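Local coordinates for protein oxalate biosynthetic component 1 (Burkholderia thailandensis, PDB 5IKY) that takes part in quorum sensing-dependent oxalate production as a bifunctional enzyme that combines serine hydrolase chemistry with an additional lyase activity, at residues A[419-424]-A[456-461]; A[363-368]-A[441-446]; A[1014-1019]-A[1052-1057]; A[121-126]-A[173-178]. All coordinates share one frame; numbering follows the deposited sequence.

How the contacts relate
Contacts 1 and 2 both use helix 418-442, one at its start and the other at its end; their centres lie 30 Å apart and their segments alternate along the chain. Both pack parts that surround the curled parallel sheet whose strands 223-226 and 471-474 lead to His227 and Glu477, the residues that bind the magnesium ion. Contact 4, in the N-terminal region, comes to about 14 Å of contact 1 between nearest atoms. Contact 3 belongs to the C-terminal hydrolase part and stays about 17 Å from contact 1 by the same measure. Contacts 2 and 4 are farthest apart, with centres 57 Å from each other. None touches another.

Contact 1 (A[419-424]-A[456-461]); sequences DAHEKA and FQALLV
Leu459 and His421 meet side against side, passing each other in opposite directions, with Ala424 one turn further along helix 418-442. A single methyl of Leu459, CD2, fills the angle between them: it is 3.7 Å from His421 CE1, which it approaches obliquely, and also 3.7 Å from Ala424 CB. The ring reaches across because CG of His421 stands anti to the backbone N (chi1 -171°), which brings its far end nearer to segment 456-461 than the start of the side chain suggests.

The polar approach lies at the ring edge. His421 CE1 comes to 3.0 Å from Ala458 O near the imidazole plane, a carbon-to-oxygen contact. NE2 has a separate partner, hydrogen bonding to OD2 of Asp462 just after the segment. That bond and the Ala458 carbonyl together would limit rotation of the ring, and a C-H between two ring nitrogens may be polarised enough to suit the carbonyl.

Segment 456-461 follows strand 446-451 and runs into helix 460-466. Helix 403-415 joins the packing through Ile409 on Leu459, while Leu460 reaches strand 471-474 at Ile472 and Val474.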
loop_
_atom_site.group_PDB
_atom_site.type_symbol
_atom_site.label_atom_id
_atom_site.label_comp_id
_atom_site.label_asym_id
_atom_site.label_seq_id
_atom_site.Cartn_x
_atom_site.Cartn_y
_atom_site.Cartn_z
ATOM N N ASP A 419 4.739 37.843 -5.939
ATOM C CA ASP A 419 5.690 38.398 -6.895
ATOM C C ASP A 419 7.124 38.013 -6.548
ATOM O O ASP A 419 7.946 37.787 -7.437
ATOM C CB ASP A 419 5.554 39.920 -6.965
ATOM C CG ASP A 419 4.383 40.358 -7.823
ATOM O OD1 ASP A 419 4.614 40.779 -8.977
ATOM O OD2 ASP A 419 3.231 40.272 -7.347
ATOM N N ALA A 420 7.422 37.937 -5.255
ATOM C CA ALA A 420 8.742 37.506 -4.814
ATOM C C ALA A 420 8.929 36.021 -5.090
ATOM O O ALA A 420 10.051 35.549 -5.268
ATOM C CB ALA A 420 8.940 37.803 -3.339
ATOM N N HIS A 421 7.819 35.292 -5.125
ATOM C CA HIS A 421 7.853 33.862 -5.397
ATOM C C HIS A 421 8.278 33.588 -6.833
ATOM O O HIS A 421 9.158 32.763 -7.079
ATOM C CB HIS A 421 6.488 33.230 -5.130
ATOM C CG HIS A 421 6.498 31.734 -5.192
ATOM N ND1 HIS A 421 7.072 30.954 -4.212
ATOM C CD2 HIS A 421 6.017 30.877 -6.124
ATOM C CE1 HIS A 421 6.935 29.679 -4.533
ATOM N NE2 HIS A 421 6.299 29.605 -5.688
ATOM N N GLU A 422 7.645 34.280 -7.776
ATOM C CA GLU A 422 7.953 34.114 -9.193
ATOM C C GLU A 422 9.405 34.472 -9.490
ATOM O O GLU A 422 10.086 33.766 -10.233
ATOM C CB GLU A 422 7.017 34.967 -10.049
ATOM C CG GLU A 422 5.735 34.265 -10.457
ATOM C CD GLU A 422 4.728 35.213 -11.080
ATOM O OE1 GLU A 422 3.649 35.412 -10.480
ATOM O OE2 GLU A 422 5.019 35.763 -12.164
ATOM N N LYS A 423 9.871 35.569 -8.902
ATOM C CA LYS A 423 11.260 35.985 -9.057
ATOM C C LYS A 423 12.195 34.936 -8.463
ATOM O O LYS A 423 13.279 34.686 -8.990
ATOM C CB LYS A 423 11.498 37.346 -8.397
ATOM N N ALA A 424 11.764 34.318 -7.369
ATOM C CA ALA A 424 12.538 33.255 -6.740
ATOM C C ALA A 424 12.606 32.029 -7.647
ATOM O O ALA A 424 13.653 31.390 -7.764
ATOM C CB ALA A 424 11.940 32.887 -5.391
ATOM N N PHE A 456 13.370 26.442 0.844
ATOM C CA PHE A 456 13.272 26.512 -0.612
ATOM C C PHE A 456 12.246 25.533 -1.188
ATOM O O PHE A 456 11.959 25.565 -2.384
ATOM C CB PHE A 456 14.644 26.255 -1.244
ATOM C CG PHE A 456 15.707 27.215 -0.793
ATOM C CD1 PHE A 456 15.941 28.388 -1.492
ATOM C CD2 PHE A 456 16.468 26.949 0.334
ATOM C CE1 PHE A 456 16.917 29.277 -1.076
ATOM C CE2 PHE A 456 17.444 27.835 0.754
ATOM C CZ PHE A 456 17.667 29.000 0.048
ATOM N N GLN A 457 11.693 24.669 -0.339
ATOM C CA GLN A 457 10.736 23.657 -0.788
ATOM C C GLN A 457 9.449 24.275 -1.327
ATOM O O GLN A 457 8.639 23.591 -1.953
ATOM C CB GLN A 457 10.413 22.676 0.344
ATOM C CG GLN A 457 11.463 21.592 0.515
ATOM C CD GLN A 457 10.983 20.419 1.340
ATOM O OE1 GLN A 457 9.935 20.483 1.982
ATOM N NE2 GLN A 457 11.751 19.335 1.326
ATOM N N ALA A 458 9.270 25.569 -1.090
ATOM C CA ALA A 458 8.161 26.301 -1.680
ATOM C C ALA A 458 8.376 26.472 -3.183
ATOM O O ALA A 458 7.444 26.787 -3.920
ATOM C CB ALA A 458 7.997 27.653 -1.007
ATOM N N LEU A 459 9.612 26.258 -3.628
ATOM C CA LEU A 459 9.967 26.395 -5.038
ATOM C C LEU A 459 9.996 25.048 -5.747
ATOM O O LEU A 459 10.139 24.981 -6.967
ATOM C CB LEU A 459 11.331 27.068 -5.184
ATOM C CG LEU A 459 11.560 28.376 -4.434
ATOM C CD1 LEU A 459 12.986 28.839 -4.649
ATOM C CD2 LEU A 459 10.572 29.432 -4.898
ATOM N N LEU A 460 9.858 23.982 -4.968
ATOM C CA LEU A 460 10.064 22.622 -5.452
ATOM C C LEU A 460 9.223 22.281 -6.680
ATOM O O LEU A 460 9.758 21.873 -7.710
ATOM C CB LEU A 460 9.773 21.632 -4.325
ATOM C CG LEU A 460 10.528 20.305 -4.347
ATOM C CD1 LEU A 460 11.946 20.490 -4.849
ATOM C CD2 LEU A 460 10.537 19.702 -2.950
ATOM N N VAL A 461 7.913 22.460 -6.577
ATOM C CA VAL A 461 7.018 22.117 -7.677
ATOM C C VAL A 461 7.204 23.038 -8.885
ATOM O O VAL A 461 7.372 22.564 -10.008
ATOM C CB VAL A 461 5.546 22.163 -7.233
ATOM C CG1 VAL A 461 4.628 21.967 -8.423
ATOM C CG2 VAL A 461 5.286 21.103 -6.177
#

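Contact 2 (A[363-368]-A[441-446]); sequences LYQSPL and DNFPSC
Gln365 delivers the one hydrogen bond between the two segments, from NE2 to Asn442 O at 2.6 Å. Seen from the carbonyl the approach is almost straight, with a C=O...N angle of 177°, yet the N-H...O angle is only 143°, so the hydrogen points off the line to the oxygen. The acceptor also stands 22° out of the glutamine amide plane. A bend at the second torsion of Gln365 turns its amide back toward the end of helix 418-442. Asn442 is the last residue of that helix, and Phe443 is the first to leave helical backbone angles, so the amide serves a carbonyl where the regular helix runs out. The Asn442 side chain has its own partner, ND2 bonding to Lys438 O.

Van der Waals contacts with Phe443 accompany this bond. Gln365 CG lies 3.9 Å from Phe443 CZ, and NE2 lies 3.9 Å from Phe443 CD1, the amide and ring planes being nearer parallel than perpendicular. Gln365 O approaches Phe443 CE1 at 3.7 Å, obliquely to the ring.

Between wholly apolar side chains there is one looser touch, Leu368 CB to Phe443 CE1 at 4.3 Å. Elsewhere Phe443 meets the ring of Phe377 and touches Val375, both on strand 375-380.

Helices 365-370 and 418-442 each lead into a strand, 375-380 and 446-451, and these are neighbouring parallel partners; Ser445 also pairs with Val375 through backbone bonds. The start of one helix packed on the helix-to-strand turn of another, ahead of adjacent parallel strands, is consistent with the TIM-barrel fold of beta-keto acid cleavage enzymes, at the end where its strands begin.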
loop_
_atom_site.group_PDB
_atom_site.type_symbol
_atom_site.label_atom_id
_atom_site.label_comp_id
_atom_site.label_asym_id
_atom_site.label_seq_id
_atom_site.Cartn_x
_atom_site.Cartn_y
_atom_site.Cartn_z
ATOM N N LEU A 363 34.304 12.245 -18.593
ATOM C CA LEU A 363 35.069 11.053 -18.265
ATOM C C LEU A 363 34.202 9.866 -17.855
ATOM O O LEU A 363 34.543 8.714 -18.133
ATOM C CB LEU A 363 36.055 11.378 -17.151
ATOM C CG LEU A 363 37.332 10.552 -17.116
ATOM C CD1 LEU A 363 37.996 10.502 -18.484
ATOM C CD2 LEU A 363 38.249 11.195 -16.117
ATOM N N TYR A 364 33.086 10.146 -17.190
ATOM C CA TYR A 364 32.207 9.089 -16.701
ATOM C C TYR A 364 31.004 8.856 -17.605
ATOM O O TYR A 364 30.163 8.008 -17.311
ATOM C CB TYR A 364 31.728 9.410 -15.281
ATOM C CG TYR A 364 32.734 9.049 -14.217
ATOM C CD1 TYR A 364 32.795 7.758 -13.699
ATOM C CD2 TYR A 364 33.633 9.992 -13.737
ATOM C CE1 TYR A 364 33.721 7.423 -12.728
ATOM C CE2 TYR A 364 34.556 9.668 -12.764
ATOM C CZ TYR A 364 34.600 8.382 -12.266
ATOM O OH TYR A 364 35.526 8.055 -11.302
ATOM N N GLN A 365 30.927 9.600 -18.705
ATOM C CA GLN A 365 29.782 9.508 -19.605
ATOM C C GLN A 365 29.572 8.079 -20.083
ATOM O O GLN A 365 28.475 7.532 -19.974
ATOM C CB GLN A 365 29.959 10.447 -20.796
ATOM C CG GLN A 365 28.665 10.792 -21.516
ATOM C CD GLN A 365 28.209 9.700 -22.471
ATOM O OE1 GLN A 365 29.012 8.892 -22.941
ATOM N NE2 GLN A 365 26.912 9.666 -22.753
ATOM N N SER A 366 30.633 7.472 -20.599
ATOM C CA SER A 366 30.552 6.104 -21.098
ATOM C C SER A 366 30.375 5.059 -19.975
ATOM O O SER A 366 29.504 4.199 -20.087
ATOM C CB SER A 366 31.786 5.780 -21.955
ATOM O OG SER A 366 31.851 4.400 -22.253
ATOM N N PRO A 367 31.188 5.118 -18.898
ATOM C CA PRO A 367 30.963 4.133 -17.828
ATOM C C PRO A 367 29.566 4.182 -17.200
ATOM O O PRO A 367 29.066 3.148 -16.754
ATOM C CB PRO A 367 32.022 4.506 -16.784
ATOM C CG PRO A 367 33.114 5.123 -17.576
ATOM C CD PRO A 367 32.415 5.902 -18.653
ATOM N N LEU A 368 28.950 5.360 -17.170
ATOM C CA LEU A 368 27.623 5.509 -16.574
ATOM C C LEU A 368 26.524 4.957 -17.475
ATOM O O LEU A 368 25.551 4.378 -16.992
ATOM C CB LEU A 368 27.344 6.976 -16.248
ATOM C CG LEU A 368 28.085 7.501 -15.018
ATOM C CD1 LEU A 368 27.779 8.971 -14.786
ATOM C CD2 LEU A 368 27.720 6.666 -13.800
ATOM N N ASP A 441 21.801 16.631 -22.921
ATOM C CA ASP A 441 22.541 16.647 -24.180
ATOM C C ASP A 441 23.581 15.533 -24.259
ATOM O O ASP A 441 23.888 15.038 -25.343
ATOM C CB ASP A 441 23.221 18.002 -24.386
ATOM C CG ASP A 441 22.229 19.114 -24.673
ATOM O OD1 ASP A 441 21.032 18.810 -24.861
ATOM O OD2 ASP A 441 22.648 20.291 -24.716
ATOM N N ASN A 442 24.120 15.140 -23.110
ATOM C CA ASN A 442 25.138 14.096 -23.070
ATOM C C ASN A 442 24.586 12.730 -22.667
ATOM O O ASN A 442 25.298 11.728 -22.713
ATOM C CB ASN A 442 26.265 14.498 -22.120
ATOM C CG ASN A 442 27.095 15.645 -22.662
ATOM O OD1 ASN A 442 28.116 15.431 -23.319
ATOM N ND2 ASN A 442 26.657 16.870 -22.396
ATOM N N PHE A 443 23.317 12.689 -22.281
ATOM C CA PHE A 443 22.674 11.430 -21.929
ATOM C C PHE A 443 21.302 11.337 -22.586
ATOM O O PHE A 443 20.312 11.823 -22.036
ATOM C CB PHE A 443 22.551 11.286 -20.408
ATOM C CG PHE A 443 23.872 11.129 -19.707
ATOM C CD1 PHE A 443 24.512 9.901 -19.678
ATOM C CD2 PHE A 443 24.472 12.205 -19.073
ATOM C CE1 PHE A 443 25.728 9.750 -19.034
ATOM C CE2 PHE A 443 25.689 12.060 -18.427
ATOM C CZ PHE A 443 26.317 10.831 -18.408
ATOM N N PRO A 444 21.247 10.716 -23.775
ATOM C CA PRO A 444 20.017 10.578 -24.565
ATOM C C PRO A 444 18.892 9.899 -23.788
ATOM O O PRO A 444 17.721 10.206 -24.010
ATOM C CB PRO A 444 20.456 9.723 -25.762
ATOM C CG PRO A 444 21.765 9.111 -25.360
ATOM C CD PRO A 444 22.404 10.102 -24.448
ATOM N N SER A 445 19.247 8.992 -22.885
ATOM C CA SER A 445 18.258 8.357 -22.021
ATOM C C SER A 445 18.599 8.594 -20.553
ATOM O O SER A 445 19.479 7.932 -19.999
ATOM C CB SER A 445 18.172 6.855 -22.311
ATOM O OG SER A 445 17.144 6.243 -21.549
ATOM N N CYS A 446 17.907 9.539 -19.923
ATOM C CA CYS A 446 18.170 9.845 -18.523
ATOM C C CYS A 446 16.963 10.439 -17.803
ATOM O O CYS A 446 16.109 11.076 -18.417
ATOM C CB CYS A 446 19.357 10.805 -18.403
ATOM S SG CYS A 446 18.977 12.514 -18.843
#

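Contact 3 (A[1014-1019]-A[1052-1057]); sequences GEHADV and RLTGVF
His1016 and Gly1055 bring the start of helix 1015-1025 and the chain leaving strand 1049-1054 to 5.1 Å between their CA atoms, and Gly1055 turns the chain there with a positive phi of 86°. With no side chain on Gly1055, the imidazole can lie directly against its backbone: Gly1055 CA sits over one ring face, 3.3 Å from His1016 ND1. CG of His1016 lies anti to its carbonyl carbon (chi1 -65°), which lays the ring there.

Thr1054 meets the same ring from another direction. Its OG1 is 3.3 Å from His1016 CE1, at the edge and near the plane, and the two side chains cross obliquely. Thr1038 ties both together from outside, its O bonded to Thr1054 OG1 and its OG1 to His1016 NE2. The ring is therefore held by a face contact, an edge contact and a hydrogen bond.

One turn further on, Val1019 CG1 comes within 4.4 Å of Phe1057 CE1, a lighter apolar touch. Phe1057 also stacks on Tyr1032.

Helix 1015-1025 thus packs beside a strand that pairs in parallel with 988-992 and antiparallel with 1038-1043. This helix-on-sheet packing belongs to the mixed sheet of the C-terminal alpha/beta-hydrolase domain, near one of its borders.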
loop_
_atom_site.group_PDB
_atom_site.type_symbol
_atom_site.label_atom_id
_atom_site.label_comp_id
_atom_site.label_asym_id
_atom_site.label_seq_id
_atom_site.Cartn_x
_atom_site.Cartn_y
_atom_site.Cartn_z
ATOM N N GLY A 1014 -5.451 8.722 -1.833
ATOM C CA GLY A 1014 -6.547 9.673 -1.844
ATOM C C GLY A 1014 -7.540 9.437 -0.724
ATOM O O GLY A 1014 -7.185 8.887 0.318
ATOM N N GLU A 1015 -8.787 9.846 -0.943
ATOM C CA GLU A 1015 -9.816 9.771 0.089
ATOM C C GLU A 1015 -10.128 8.334 0.503
ATOM O O GLU A 1015 -10.170 8.019 1.691
ATOM C CB GLU A 1015 -11.096 10.457 -0.392
ATOM C CG GLU A 1015 -10.971 11.958 -0.586
ATOM C CD GLU A 1015 -12.263 12.585 -1.062
ATOM O OE1 GLU A 1015 -13.313 11.915 -0.978
ATOM O OE2 GLU A 1015 -12.226 13.741 -1.527
ATOM N N HIS A 1016 -10.348 7.466 -0.479
ATOM C CA HIS A 1016 -10.657 6.065 -0.206
ATOM C C HIS A 1016 -9.473 5.363 0.447
ATOM O O HIS A 1016 -9.648 4.487 1.295
ATOM C CB HIS A 1016 -11.055 5.344 -1.493
ATOM C CG HIS A 1016 -12.322 5.855 -2.103
ATOM N ND1 HIS A 1016 -12.634 5.672 -3.432
ATOM C CD2 HIS A 1016 -13.358 6.538 -1.563
ATOM C CE1 HIS A 1016 -13.807 6.223 -3.686
ATOM N NE2 HIS A 1016 -14.269 6.755 -2.569
ATOM N N ALA A 1017 -8.266 5.763 0.056
ATOM C CA ALA A 1017 -7.049 5.199 0.629
ATOM C C ALA A 1017 -6.888 5.625 2.086
ATOM O O ALA A 1017 -6.289 4.907 2.887
ATOM C CB ALA A 1017 -5.830 5.618 -0.189
ATOM N N ASP A 1018 -7.427 6.795 2.423
ATOM C CA ASP A 1018 -7.381 7.296 3.794
ATOM C C ASP A 1018 -8.285 6.475 4.701
ATOM O O ASP A 1018 -7.889 6.086 5.802
ATOM C CB ASP A 1018 -7.789 8.769 3.852
ATOM C CG ASP A 1018 -6.727 9.692 3.289
ATOM O OD1 ASP A 1018 -5.530 9.344 3.370
ATOM O OD2 ASP A 1018 -7.091 10.770 2.773
ATOM N N VAL A 1019 -9.504 6.222 4.233
ATOM C CA VAL A 1019 -10.470 5.428 4.979
ATOM C C VAL A 1019 -9.923 4.030 5.252
ATOM O O VAL A 1019 -10.068 3.499 6.354
ATOM C CB VAL A 1019 -11.808 5.316 4.223
ATOM C CG1 VAL A 1019 -12.824 4.539 5.047
ATOM C CG2 VAL A 1019 -12.343 6.701 3.876
ATOM N N ARG A 1052 -20.826 1.399 -11.023
ATOM C CA ARG A 1052 -19.568 0.917 -10.464
ATOM C C ARG A 1052 -19.248 1.589 -9.132
ATOM O O ARG A 1052 -19.029 2.799 -9.079
ATOM C CB ARG A 1052 -18.426 1.157 -11.455
ATOM C CG ARG A 1052 -17.168 0.354 -11.172
ATOM C CD ARG A 1052 -17.108 -0.893 -12.035
ATOM N NE ARG A 1052 -17.103 -0.568 -13.458
ATOM C CZ ARG A 1052 -17.008 -1.467 -14.433
ATOM N NH1 ARG A 1052 -16.910 -2.757 -14.142
ATOM N NH2 ARG A 1052 -17.011 -1.077 -15.700
ATOM N N LEU A 1053 -19.221 0.806 -8.058
ATOM C CA LEU A 1053 -18.829 1.330 -6.753
ATOM C C LEU A 1053 -17.310 1.333 -6.616
ATOM O O LEU A 1053 -16.650 0.330 -6.900
ATOM C CB LEU A 1053 -19.451 0.513 -5.615
ATOM C CG LEU A 1053 -20.972 0.382 -5.507
ATOM C CD1 LEU A 1053 -21.365 0.112 -4.062
ATOM C CD2 LEU A 1053 -21.689 1.611 -6.040
ATOM N N THR A 1054 -16.759 2.460 -6.177
ATOM C CA THR A 1054 -15.319 2.580 -5.989
ATOM C C THR A 1054 -14.970 2.802 -4.521
ATOM O O THR A 1054 -15.761 3.365 -3.765
ATOM C CB THR A 1054 -14.729 3.732 -6.828
ATOM O OG1 THR A 1054 -15.285 4.980 -6.393
ATOM C CG2 THR A 1054 -15.034 3.530 -8.304
ATOM N N GLY A 1055 -13.782 2.350 -4.129
ATOM C CA GLY A 1055 -13.309 2.521 -2.767
ATOM C C GLY A 1055 -13.785 1.425 -1.835
ATOM O O GLY A 1055 -13.500 1.447 -0.638
ATOM N N VAL A 1056 -14.516 0.464 -2.387
ATOM C CA VAL A 1056 -15.013 -0.657 -1.603
ATOM C C VAL A 1056 -13.865 -1.571 -1.191
ATOM O O VAL A 1056 -13.004 -1.907 -2.004
ATOM C CB VAL A 1056 -16.062 -1.478 -2.384
ATOM C CG1 VAL A 1056 -16.584 -2.630 -1.536
ATOM C CG2 VAL A 1056 -17.209 -0.588 -2.838
ATOM N N PHE A 1057 -13.847 -1.953 0.081
ATOM C CA PHE A 1057 -12.923 -2.976 0.554
ATOM C C PHE A 1057 -13.550 -3.723 1.724
ATOM O O PHE A 1057 -14.492 -3.235 2.346
ATOM C CB PHE A 1057 -11.571 -2.367 0.947
ATOM C CG PHE A 1057 -11.635 -1.438 2.127
ATOM C CD1 PHE A 1057 -11.899 -0.089 1.950
ATOM C CD2 PHE A 1057 -11.409 -1.909 3.411
ATOM C CE1 PHE A 1057 -11.952 0.768 3.034
ATOM C CE2 PHE A 1057 -11.462 -1.057 4.497
ATOM C CZ PHE A 1057 -11.735 0.283 4.309
#

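Contact 4 (A[121-126]-A[173-178]); sequences ERLSSV and AAVLDS
Val175 presses both its methyls against Leu123, and this is the compact part of the contact. The two side chains cross at about a right angle, with Leu123 CD2 at 3.8 Å from Val175 CG2 and Leu123 CG at 4.0 Å from Val175 CG1. Val175 CG1 stands anti to the backbone N (chi1 176°), which turns both methyls to the Leu123 side. Arg122 adds to the same patch with the base of its side chain, its CB lying 3.7 Å from Val175 CG2. Leu123 and Val175 are both buried. Leu123 continues inward onto Leu128, Val129 and Ile132 of helix 126-138.

The other half is looser. Beyond CB, the exposed Arg122 runs out extended from CG to NE and ends beside segment 173-178. There NH1 passes 3.9 Å from Ala174 CB, the methyl lying at the edge of the guanidinium near its plane. Asp177 bears the opposite charge, but its OD2 is 4.8 Å from Arg122 NH1, too far for a salt bridge. The backbone from Ala174 to Leu176 is strained in the model, so the exact placing of Val175 is less sure.

Polar fastening of the loop comes from neighbours on helix 162-172: Asp171 accepts bonds from the backbone N of Ser124 and of Ser125.

Chemically, then, the turn leading into helix 176-181 and the loop before helix 126-138 meet through aliphatic carbon at the buried side, whereas the charged pair at the outer side may contribute a weak, solvent-screened attraction that demands no precise geometry.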
loop_
_atom_site.group_PDB
_atom_site.type_symbol
_atom_site.label_atom_id
_atom_site.label_comp_id
_atom_site.label_asym_id
_atom_site.label_seq_id
_atom_site.Cartn_x
_atom_site.Cartn_y
_atom_site.Cartn_z
ATOM N N GLU A 121 -3.329 33.951 17.193
ATOM C CA GLU A 121 -3.640 34.978 16.201
ATOM C C GLU A 121 -3.687 36.373 16.816
ATOM O O GLU A 121 -3.661 37.376 16.099
ATOM C CB GLU A 121 -4.965 34.662 15.504
ATOM C CG GLU A 121 -4.812 33.795 14.260
ATOM C CD GLU A 121 -6.141 33.464 13.608
ATOM O OE1 GLU A 121 -7.148 33.334 14.337
ATOM O OE2 GLU A 121 -6.181 33.342 12.365
ATOM N N ARG A 122 -3.756 36.434 18.142
ATOM C CA ARG A 122 -3.707 37.707 18.853
ATOM C C ARG A 122 -2.366 38.399 18.651
ATOM O O ARG A 122 -2.287 39.628 18.637
ATOM C CB ARG A 122 -3.964 37.505 20.346
ATOM C CG ARG A 122 -5.425 37.361 20.720
ATOM C CD ARG A 122 -5.603 37.499 22.220
ATOM N NE ARG A 122 -7.002 37.671 22.601
ATOM C CZ ARG A 122 -7.401 38.062 23.806
ATOM N NH1 ARG A 122 -6.505 38.325 24.747
ATOM N NH2 ARG A 122 -8.694 38.194 24.070
ATOM N N LEU A 123 -1.312 37.604 18.504
ATOM C CA LEU A 123 0.021 38.142 18.271
ATOM C C LEU A 123 0.089 38.841 16.916
ATOM O O LEU A 123 -0.428 38.338 15.918
ATOM C CB LEU A 123 1.072 37.032 18.356
ATOM C CG LEU A 123 1.286 36.427 19.745
ATOM C CD1 LEU A 123 2.146 35.176 19.663
ATOM C CD2 LEU A 123 1.914 37.447 20.680
ATOM N N SER A 124 0.723 40.008 16.891
ATOM C CA SER A 124 0.813 40.805 15.674
ATOM C C SER A 124 1.837 40.227 14.705
ATOM O O SER A 124 1.534 39.990 13.536
ATOM C CB SER A 124 1.171 42.255 16.009
ATOM O OG SER A 124 0.306 42.779 17.003
ATOM N N SER A 125 3.050 40.002 15.202
ATOM C CA SER A 125 4.140 39.489 14.381
ATOM C C SER A 125 3.871 38.065 13.907
ATOM O O SER A 125 3.713 37.153 14.717
ATOM C CB SER A 125 5.457 39.538 15.157
ATOM O OG SER A 125 6.515 38.963 14.410
ATOM N N VAL A 126 3.824 37.878 12.592
ATOM C CA VAL A 126 3.596 36.557 12.020
ATOM C C VAL A 126 4.861 35.704 12.131
ATOM O O VAL A 126 4.791 34.475 12.166
ATOM C CB VAL A 126 3.144 36.647 10.541
ATOM C CG1 VAL A 126 4.270 37.169 9.660
ATOM C CG2 VAL A 126 2.651 35.294 10.041
ATOM N N ALA A 173 1.369 41.524 25.631
ATOM C CA ALA A 173 1.537 41.113 27.017
ATOM C C ALA A 173 0.299 40.361 27.558
ATOM O O ALA A 173 0.327 39.848 28.667
ATOM C CB ALA A 173 1.867 42.321 27.887
ATOM N N ALA A 174 -0.776 40.286 26.773
ATOM C CA ALA A 174 -1.825 39.306 27.017
ATOM C C ALA A 174 -1.214 37.943 26.724
ATOM O O ALA A 174 -0.461 37.445 27.555
ATOM C CB ALA A 174 -3.069 39.577 26.152
ATOM N N VAL A 175 -1.508 37.365 25.553
ATOM C CA VAL A 175 -0.994 36.043 25.095
ATOM C C VAL A 175 -0.063 35.285 26.054
ATOM O O VAL A 175 -0.280 34.094 26.332
ATOM C CB VAL A 175 -0.245 36.175 23.747
ATOM C CG1 VAL A 175 0.368 34.844 23.333
ATOM C CG2 VAL A 175 -1.194 36.694 22.655
ATOM N N LEU A 176 0.944 35.986 26.578
ATOM C CA LEU A 176 1.774 35.474 27.671
ATOM C C LEU A 176 0.936 35.212 28.927
ATOM O O LEU A 176 1.352 34.488 29.825
ATOM C CB LEU A 176 2.902 36.468 27.990
ATOM C CG LEU A 176 3.934 36.100 29.060
ATOM C CD1 LEU A 176 4.623 34.820 28.644
ATOM C CD2 LEU A 176 4.946 37.223 29.230
ATOM N N ASP A 177 -0.243 35.818 28.984
ATOM C CA ASP A 177 -1.093 35.766 30.164
ATOM C C ASP A 177 -1.600 34.369 30.350
ATOM O O ASP A 177 -1.621 33.838 31.468
ATOM C CB ASP A 177 -2.283 36.744 30.031
ATOM C CG ASP A 177 -3.216 36.402 28.879
ATOM O OD1 ASP A 177 -2.855 35.557 28.034
ATOM O OD2 ASP A 177 -4.336 36.950 28.832
ATOM N N SER A 178 -2.050 33.819 29.226
ATOM C CA SER A 178 -2.801 32.582 29.213
ATOM C C SER A 178 -1.919 31.410 29.608
ATOM O O SER A 178 -2.380 30.426 30.200
ATOM C CB SER A 178 -3.421 32.337 27.831
ATOM O OG SER A 178 -4.154 31.102 27.793
#